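Local coordinates for metagenomic carboxyl esterase MGS0156 (Uncultured organism, PDB 5D8M), which probably hydrolyses carboxylic ester bonds as an esterase of the alpha/beta-hydrolase type, at residues Ile40-Met45 with Ala326-Ala330. Sequence-based numbering, arbitrary orientation.
Sequences IMTAIM and ALLEA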
loop_
_atom_site.group_PDB
_atom_site.type_symbol
_atom_site.label_atom_id
_atom_site.label_comp_id
_atom_site.label_asym_id
_atom_site.label_seq_id
_atom_site.Cartn_x
_atom_site.Cartn_y
_atom_site.Cartn_z
ATOM N N ILE A 40 -13.913 5.571 12.352
ATOM C CA ILE A 40 -14.348 6.112 11.072
ATOM C C ILE A 40 -14.811 5.005 10.129
ATOM O O ILE A 40 -15.907 5.088 9.551
ATOM C CB ILE A 40 -13.216 6.921 10.418
ATOM C CG1 ILE A 40 -13.040 8.242 11.177
ATOM C CG2 ILE A 40 -13.504 7.172 8.934
ATOM C CD1 ILE A 40 -11.828 9.065 10.713
HETATM N N MSE A 41 -14.003 3.957 9.981
HETATM C CA MSE A 41 -14.340 2.911 9.011
HETATM C C MSE A 41 -15.603 2.171 9.452
HETATM O O MSE A 41 -16.489 1.873 8.645
HETATM C CB MSE A 41 -13.174 1.940 8.819
HETATM C CG MSE A 41 -13.357 0.993 7.644
HETATM SE SE MSE A 41 -11.740 -0.022 7.239
HETATM C CE MSE A 41 -12.547 -1.245 5.907
ATOM N N THR A 42 -15.709 1.932 10.747
ATOM C CA THR A 42 -16.865 1.253 11.309
ATOM C C THR A 42 -18.187 2.032 11.099
ATOM O O THR A 42 -19.210 1.441 10.731
ATOM C CB THR A 42 -16.627 0.980 12.815
ATOM O OG1 THR A 42 -15.509 0.086 12.952
ATOM C CG2 THR A 42 -17.855 0.364 13.461
ATOM N N ALA A 43 -18.151 3.348 11.321
ATOM C CA ALA A 43 -19.303 4.227 11.099
ATOM C C ALA A 43 -19.689 4.298 9.627
ATOM O O ALA A 43 -20.879 4.308 9.294
ATOM C CB ALA A 43 -19.012 5.638 11.635
ATOM N N ILE A 44 -18.679 4.334 8.749
ATOM C CA ILE A 44 -18.915 4.351 7.304
ATOM C C ILE A 44 -19.731 3.132 6.887
ATOM O O ILE A 44 -20.716 3.243 6.152
ATOM C CB ILE A 44 -17.572 4.411 6.510
ATOM C CG1 ILE A 44 -17.019 5.843 6.555
ATOM C CG2 ILE A 44 -17.758 3.966 5.054
ATOM C CD1 ILE A 44 -15.671 6.000 5.901
HETATM N N MSE A 45 -19.334 1.969 7.384
HETATM C CA MSE A 45 -20.003 0.741 7.002
HETATM C C MSE A 45 -21.364 0.627 7.652
HETATM O O MSE A 45 -22.273 0.057 7.059
HETATM C CB MSE A 45 -19.132 -0.453 7.350
HETATM C CG MSE A 45 -17.824 -0.402 6.578
HETATM SE SE MSE A 45 -16.565 -1.795 7.042
HETATM C CE MSE A 45 -17.413 -3.277 6.086
ATOM N N ALA A 326 -15.003 0.849 1.545
ATOM C CA ALA A 326 -15.076 1.402 2.890
ATOM C C ALA A 326 -13.687 1.807 3.365
ATOM O O ALA A 326 -13.522 2.863 4.000
ATOM C CB ALA A 326 -15.690 0.417 3.836
ATOM N N LEU A 327 -12.690 0.974 3.054
ATOM C CA LEU A 327 -11.308 1.255 3.434
ATOM C C LEU A 327 -10.818 2.557 2.813
ATOM O O LEU A 327 -10.236 3.380 3.513
ATOM C CB LEU A 327 -10.369 0.110 3.021
ATOM C CG LEU A 327 -8.898 0.239 3.474
ATOM C CD1 LEU A 327 -8.736 -0.028 4.996
ATOM C CD2 LEU A 327 -7.994 -0.726 2.669
ATOM N N LEU A 328 -11.041 2.735 1.506
ATOM C CA LEU A 328 -10.563 3.924 0.812
ATOM C C LEU A 328 -11.307 5.180 1.297
ATOM O O LEU A 328 -10.696 6.231 1.473
ATOM C CB LEU A 328 -10.724 3.777 -0.699
ATOM C CG LEU A 328 -10.070 4.852 -1.571
ATOM C CD1 LEU A 328 -8.546 4.841 -1.365
ATOM C CD2 LEU A 328 -10.419 4.642 -3.060
ATOM N N GLU A 329 -12.622 5.070 1.493
ATOM C CA GLU A 329 -13.369 6.173 2.056
ATOM C C GLU A 329 -12.899 6.535 3.474
ATOM O O GLU A 329 -12.761 7.719 3.801
ATOM C CB GLU A 329 -14.872 5.861 2.049
ATOM C CG GLU A 329 -15.705 7.090 2.389
ATOM C CD GLU A 329 -17.181 6.787 2.632
ATOM O OE1 GLU A 329 -17.734 5.820 2.026
ATOM O OE2 GLU A 329 -17.795 7.517 3.447
ATOM N N ALA A 330 -12.638 5.535 4.313
ATOM C CA ALA A 330 -12.119 5.799 5.651
ATOM C C ALA A 330 -10.759 6.498 5.581
ATOM O O ALA A 330 -10.492 7.442 6.341
ATOM C CB ALA A 330 -12.015 4.479 6.476
#
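M41 lies across A330 and reaches along the other helix to L327. Its CB packs on A330 CB at 3.6 Å. CG stays over the same methyl group. The selenium of this selenomethionine then meets L327 CD1 at 3.7 Å. CE ends near the backbone of L327, 3.6 Å from its N. The chain is extended throughout, with CG anti to the backbone N (chi1 -169°), and this carries the tip about one turn back, from A330 to L327. I44 also packs on A330. Its CD1 sits 3.5 Å from A330 N, and its CG2 lies 3.6 Å from E329 OE1. I44 thus lies along the E329 side chain. The carboxylate is buried but not without partners: H48 hydrogen-bonds OE1 and R333 forms a salt bridge to OE2. With an alanine in place of I44, the CG2 and CD1 contacts go, which is likely to open a gap beside A330 and leave E329 without this apolar neighbour. M45 CG touches A326 CB at 3.6 Å, and I40 CG2 rests on A330. The axes of the two segments come within 8.9 Å, at 125° between their directions, with the methyl groups of A326 and A330 facing across. No hydrogen bond joins the two segments. The contact is apolar packing between helix 34-48, which follows edge strand 31-32 of the parallel sheet, and the C-terminal helix 324-338, with helix 111-116 packing on E329.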